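Local coordinates for sigma-54 interaction domain protein (Enterococcus faecalis, PDB 3GDW) that is of unknown function, but its crystallised part is a PTS IIA domain of the mannose type within a protein that probably binds ATP and DNA, at residues R52-V55 with I56-E60; D14-A17 with S18-K22; L40-V44 with Q45-E49. All blocks are in the same frame, centred on the assembly; numbering follows the deposited sequence.

Contact 1. Residues R52-V55 with I56-E60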
# COMPACT_ATOMS: atom_id res chain seq x y z
N ARG B 52 10.46 13.80 13.34
CA ARG B 52 10.32 14.85 14.33
C ARG B 52 11.19 16.06 13.97
O ARG B 52 10.75 17.21 14.08
CB ARG B 52 10.70 14.30 15.71
CG ARG B 52 10.49 15.24 16.88
CD ARG B 52 11.68 16.15 17.15
NE ARG B 52 12.97 15.46 17.10
CZ ARG B 52 13.43 14.59 18.01
NH1 ARG B 52 12.70 14.26 19.06
NH2 ARG B 52 14.62 14.03 17.83
N ASN B 53 12.44 15.79 13.56
CA ASN B 53 13.36 16.85 13.19
C ASN B 53 12.88 17.71 12.02
O ASN B 53 13.04 18.93 12.02
CB ASN B 53 14.75 16.28 12.90
CG ASN B 53 15.41 15.71 14.14
OD1 ASN B 53 15.04 16.02 15.26
ND2 ASN B 53 16.39 14.85 13.94
N GLN B 54 12.28 17.08 11.01
CA GLN B 54 11.76 17.87 9.90
C GLN B 54 10.51 18.65 10.31
O GLN B 54 10.37 19.83 9.97
CB GLN B 54 11.51 17.03 8.67
CG GLN B 54 11.37 17.92 7.43
CD GLN B 54 11.04 17.14 6.19
OE1 GLN B 54 11.56 16.04 5.98
NE2 GLN B 54 10.16 17.71 5.34
N VAL B 55 9.61 17.99 11.03
CA VAL B 55 8.42 18.63 11.56
C VAL B 55 8.81 19.89 12.36
O VAL B 55 8.24 20.96 12.14
CB VAL B 55 7.56 17.63 12.39
CG1 VAL B 55 6.56 18.36 13.26
CG2 VAL B 55 6.84 16.66 11.46
N ILE B 56 9.79 19.76 13.25
CA ILE B 56 10.22 20.86 14.12
C ILE B 56 10.72 22.07 13.33
O ILE B 56 10.37 23.22 13.63
CB ILE B 56 11.25 20.39 15.19
CG1 ILE B 56 10.52 19.65 16.32
CG2 ILE B 56 12.09 21.58 15.70
CD1 ILE B 56 11.36 19.30 17.57
N THR B 57 11.52 21.80 12.30
CA THR B 57 12.00 22.81 11.36
C THR B 57 10.86 23.58 10.73
O THR B 57 10.86 24.81 10.72
CB THR B 57 12.82 22.14 10.23
OG1 THR B 57 14.01 21.56 10.79
CG2 THR B 57 13.19 23.14 9.15
N GLN B 58 9.88 22.85 10.20
CA GLN B 58 8.82 23.45 9.40
C GLN B 58 7.58 23.80 10.22
O GLN B 58 6.51 24.03 9.65
CB GLN B 58 8.42 22.48 8.29
CG GLN B 58 9.57 21.89 7.54
CD GLN B 58 9.10 21.06 6.36
OE1 GLN B 58 8.11 20.35 6.44
NE2 GLN B 58 9.81 21.17 5.24
N LYS B 59 7.72 23.83 11.54
CA LYS B 59 6.59 24.08 12.44
C LYS B 59 5.64 25.18 11.94
O LYS B 59 4.41 24.98 11.90
CB LYS B 59 7.08 24.41 13.85
CG LYS B 59 5.95 24.47 14.88
CD LYS B 59 6.48 24.74 16.27
CE LYS B 59 5.49 24.27 17.32
NZ LYS B 59 5.59 22.80 17.56
N GLU B 60 6.21 26.31 11.53
CA GLU B 60 5.44 27.50 11.13
C GLU B 60 4.64 27.32 9.84
O GLU B 60 3.72 28.09 9.58
CB GLU B 60 6.33 28.75 11.03
CG GLU B 60 7.33 28.98 12.18
CD GLU B 60 6.73 28.79 13.59
OE1 GLU B 60 5.52 29.07 13.78
OE2 GLU B 60 7.49 28.37 14.49
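T57 turns its hydroxyl back onto N53 one turn earlier, so that N53 O is gripped twice at the end of helix 44-57: T57 N donates to it over 3.3 Å and T57 OG1 over 3.1 Å, from opposite faces of the carbonyl plane. The T57 torsion makes this possible, since OG1 stands opposite its own carbonyl carbon and beside the backbone N (chi1 -66°). The preceding and following bonds of the series are I56 N to R52 O (2.8 Å) and Q58 N to Q54 O (3.1 Å), after which Q58 leaves helical geometry.

The tightly packed part is this bonded backbone together with V55, which is buried, its side chain touching L82 and T86 of helix 78-86 and F8 of strand 6-12.

The looser part begins with the pair Q54 and Q58. Their side chains meet at an angle with the amide planes 87° apart, and Q54 NE2 lies 3.5 Å from Q58 NE2, two donors that cannot bond to each other. Both rest on F8, and Q54 NE2 has a weak bond to T34 instead. N53, I56 and T57 are on the solvent side, where R52 and I56 lie alongside each other at the surface. The R52 chain bends at chi2 and chi3, and its guanidinium reaches N53: R52 NE donates to N53 OD1 over 2.8 Å, with the oxygen close to the guanidinium plane, while NH1 makes a salt bridge to E85. Past the helix, K59 NZ bonds to the carbonyl oxygen of T86.

The chemistry implies a helix end held by backbone N-H to carbonyl bonds and one threonine hydroxyl, with the charged groups of R52 and K59 spent on ties to neighbouring helix 78-86.

Contact 2. Residues D14-A17 with S18-K22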
# COMPACT_ATOMS: atom_id res chain seq x y z
N ASP B 14 12.98 -0.02 1.35
CA ASP B 14 13.91 0.95 0.78
C ASP B 14 13.28 2.11 0.03
O ASP B 14 13.86 3.20 0.02
CB ASP B 14 14.93 0.25 -0.13
CG ASP B 14 15.89 -0.66 0.65
OD1 ASP B 14 16.04 -0.49 1.87
OD2 ASP B 14 16.51 -1.53 0.03
N SER B 15 12.15 1.89 -0.66
CA SER B 15 11.60 2.91 -1.56
C SER B 15 10.08 2.85 -1.76
O SER B 15 9.56 3.49 -2.68
CB SER B 15 12.29 2.84 -2.93
OG SER B 15 11.92 1.65 -3.61
N THR B 16 9.37 2.14 -0.90
CA THR B 16 7.92 2.07 -1.03
C THR B 16 7.28 3.42 -0.83
O THR B 16 6.49 3.86 -1.68
CB THR B 16 7.30 1.09 -0.05
OG1 THR B 16 8.01 -0.14 -0.16
CG2 THR B 16 5.82 0.84 -0.41
N ALA B 17 7.61 4.08 0.28
CA ALA B 17 7.01 5.38 0.57
C ALA B 17 7.34 6.40 -0.54
O ALA B 17 6.43 7.12 -1.02
CB ALA B 17 7.46 5.92 1.95
N SER B 18 8.62 6.48 -0.92
CA SER B 18 9.05 7.49 -1.88
C SER B 18 8.49 7.23 -3.28
O SER B 18 8.12 8.16 -3.98
CB SER B 18 10.59 7.65 -1.91
OG SER B 18 11.25 6.39 -2.05
N SER B 19 8.46 5.97 -3.69
CA SER B 19 7.92 5.61 -5.01
C SER B 19 6.40 5.86 -5.08
O SER B 19 5.92 6.33 -6.11
CB SER B 19 8.21 4.14 -5.29
OG SER B 19 7.75 3.76 -6.56
N MSE B 20 5.67 5.51 -4.03
CA MSE B 20 4.24 5.85 -3.99
C MSE B 20 4.01 7.34 -4.06
O MSE B 20 3.09 7.77 -4.77
CB MSE B 20 3.55 5.35 -2.72
CG MSE B 20 3.12 3.97 -2.75
SE MSE B 20 2.11 3.62 -1.11
CE MSE B 20 2.04 1.72 -1.40
N LEU B 21 4.81 8.12 -3.32
CA LEU B 21 4.68 9.59 -3.34
C LEU B 21 5.03 10.17 -4.71
O LEU B 21 4.33 11.07 -5.20
CB LEU B 21 5.52 10.27 -2.24
CG LEU B 21 5.43 11.81 -2.13
CD1 LEU B 21 4.00 12.25 -1.84
CD2 LEU B 21 6.38 12.36 -1.05
N LYS B 22 6.09 9.66 -5.32
CA LYS B 22 6.49 10.12 -6.65
C LYS B 22 5.33 9.91 -7.63
O LYS B 22 4.97 10.80 -8.37
CB LYS B 22 7.76 9.41 -7.11
CG LYS B 22 8.22 9.79 -8.52
CD LYS B 22 9.64 9.26 -8.73
CE LYS B 22 10.21 9.55 -10.12
NZ LYS B 22 11.53 8.86 -10.34
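S18 carries its OG between its own backbone N and carbonyl carbon (chi1 50°), the crowded rotamer, which turns the hydroxyl back along the helix to lie 3.4 Å from S15 O. That is at most a weak bond, and not settled, since the proton has another acceptor in reach; the firmer polar partner of S18 OG is N37 on strand 34-38. A chi1 of -50° puts T16 OG1 beside the backbone N and so CG2 opposite it, and M20, a selenomethionine, runs extended beyond CG; the two side chains lie alongside each other, pointing the same way, with T16 CG2 4.0 Å from M20 CE.

The first turns of helix 16-28 close through S19 N to S15 O (2.9 Å), M20 N to T16 O (3.0 Å) and L21 N to A17 O (3.0 Å). S15 occupies the N-cap position, but its OG makes no capping bond.

This is the helix start of the beta-alpha-beta unit of strand 6-12, helix 16-28 and strand 34-38. A17 settles onto V9, M11, A35 and N37 of the sheet, while M20 and L21 pack against helix 98-109.

S15, T16 and S19 meet the second subunit. S15 OG bonds to S15 OG of the second subunit, and S19 OG to T16 OG1 and S15 N of that subunit. Between subunits, K22 NZ forms a salt bridge with D14 OD2 of the second subunit, and M20 packs on its T16.

Contact 3. Residues L40-V44 with Q45-E49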
# COMPACT_ATOMS: atom_id res chain seq x y z
N LEU B 40 15.22 -1.95 6.59
CA LEU B 40 14.99 -2.96 7.61
C LEU B 40 16.01 -2.93 8.76
O LEU B 40 15.68 -3.31 9.86
CB LEU B 40 14.82 -4.37 7.00
CG LEU B 40 13.46 -4.58 6.28
CD1 LEU B 40 13.36 -5.95 5.62
CD2 LEU B 40 12.21 -4.35 7.22
N THR B 41 17.21 -2.43 8.51
CA THR B 41 18.23 -2.32 9.57
C THR B 41 18.03 -1.09 10.46
O THR B 41 18.74 -0.94 11.43
CB THR B 41 19.62 -2.22 8.97
OG1 THR B 41 19.62 -1.18 7.99
CG2 THR B 41 20.01 -3.53 8.28
N MSE B 42 17.10 -0.19 10.11
CA MSE B 42 16.92 1.05 10.88
C MSE B 42 15.99 0.85 12.07
O MSE B 42 14.90 0.33 11.90
CB MSE B 42 16.38 2.19 9.99
CG MSE B 42 15.97 3.44 10.79
SE MSE B 42 15.58 4.99 9.64
CE MSE B 42 17.39 5.60 9.25
N GLU B 43 16.40 1.28 13.26
CA GLU B 43 15.53 1.18 14.42
C GLU B 43 14.36 2.16 14.32
O GLU B 43 14.48 3.24 13.74
CB GLU B 43 16.32 1.30 15.72
CG GLU B 43 17.26 0.12 15.91
CD GLU B 43 18.16 0.26 17.11
OE1 GLU B 43 18.07 1.29 17.82
OE2 GLU B 43 18.98 -0.65 17.35
N VAL B 44 13.22 1.75 14.87
CA VAL B 44 11.99 2.56 14.84
C VAL B 44 12.21 3.97 15.45
O VAL B 44 11.80 4.98 14.85
CB VAL B 44 10.80 1.81 15.54
CG1 VAL B 44 9.61 2.73 15.74
CG2 VAL B 44 10.39 0.57 14.72
N GLN B 45 12.88 4.04 16.60
CA GLN B 45 13.18 5.34 17.23
C GLN B 45 14.00 6.27 16.31
O GLN B 45 13.79 7.48 16.27
CB GLN B 45 13.90 5.15 18.58
CG GLN B 45 14.33 6.44 19.25
CD GLN B 45 13.16 7.37 19.60
OE1 GLN B 45 12.03 6.93 19.79
NE2 GLN B 45 13.45 8.67 19.70
N THR B 46 14.95 5.70 15.57
CA THR B 46 15.73 6.48 14.62
C THR B 46 14.83 7.15 13.57
O THR B 46 15.05 8.31 13.19
CB THR B 46 16.73 5.57 13.89
OG1 THR B 46 17.54 4.90 14.85
CG2 THR B 46 17.59 6.37 12.94
N MSE B 47 13.82 6.42 13.11
CA MSE B 47 12.88 6.95 12.11
C MSE B 47 12.03 8.08 12.71
O MSE B 47 11.84 9.12 12.08
CB MSE B 47 11.97 5.86 11.58
CG MSE B 47 10.92 6.38 10.61
SE MSE B 47 11.79 7.25 9.02
CE MSE B 47 12.36 5.76 8.28
N TYR B 48 11.55 7.87 13.93
CA TYR B 48 10.79 8.91 14.59
C TYR B 48 11.60 10.20 14.63
O TYR B 48 11.08 11.28 14.38
CB TYR B 48 10.40 8.51 16.01
CG TYR B 48 9.71 9.67 16.66
CD1 TYR B 48 8.43 10.04 16.25
CD2 TYR B 48 10.35 10.44 17.63
CE1 TYR B 48 7.79 11.14 16.81
CE2 TYR B 48 9.72 11.55 18.21
CZ TYR B 48 8.44 11.89 17.78
OH TYR B 48 7.78 12.98 18.32
N GLU B 49 12.89 10.09 14.96
CA GLU B 49 13.71 11.27 15.12
C GLU B 49 13.91 12.01 13.78
O GLU B 49 13.95 13.24 13.76
CB GLU B 49 15.04 10.94 15.82
CG GLU B 49 14.85 10.53 17.25
CD GLU B 49 16.14 10.16 17.98
OE1 GLU B 49 17.25 10.49 17.50
OE2 GLU B 49 16.02 9.53 19.06
O HOH W 1 18.75 2.86 13.46
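M42 and M47, both selenomethionines, cross at about a right angle, M42 SE lying 3.6 Å from M47 CE. M42 sends CG away from its backbone N (chi1 171°), forward over the first turn of the helix, then bends at chi3. M47 bends at chi2 and chi3, which turns its terminal CE toward the M42 selenium. Against T46 the M42 chain runs obliquely: its CE meets the T46 methyl, CG2, at 3.8 Å, and its CG is equally near T46 CB. T46 thus shows M42 its carbon side.

The hydroxyl of T46 serves another purpose. A water accepts from E43 N (2.8 Å) and hydrogen-bonds T46 OG1 (2.7 Å). E43 is the N-cap residue and T46 stands three places on, so the water sits between two groups that in a true capping box would bond directly. The backbone bond from M47 N to E43 O is weak, whereas Y48 N to V44 O is sound at 3.0 Å.

On the outer side Q45 NE2 donates to E49 OE2 over 2.8 Å in a nearly straight bond of 173°. The carboxylate oxygen lies in the plane of the Q45 amide and uses its anti lone pair, one turn along the helix. Y48 instead turns its ring inward, edge-to-face with F78, and its OH bonds to E85 of helix 78-86.

M47 rests on M36 and M38 of strand 34-38, and M42 lies across its end. The arrangement is the N-terminal start of a helix reached by a loop from a parallel strand, here strand 34-38 leading to helix 44-57 in the open alpha/beta fold of a mannose-type IIA domain.

Overall arrangement
Contacts 1 and 3 hold the two ends of one helix, 44-57, with centres 18 Å apart, while contact 2 holds the start of helix 16-28. The helices cover different faces of the parallel sheet: A35 and N37 of strand 34-38 face contact 2, M36 and M38 face contact 3. Contact 2 is the buried one, rich in small hydroxyls and turned to the second subunit. Contact 1 is a surface contact with amides and charges, untouched by the partner chain; contact 3, partly buried, pairs apolar selenomethionines with a water-linked helix start. E85 of helix 78-86 is shared, bonding R52 of contact 1 and Y48 of contact 3, one turn apart on the helix.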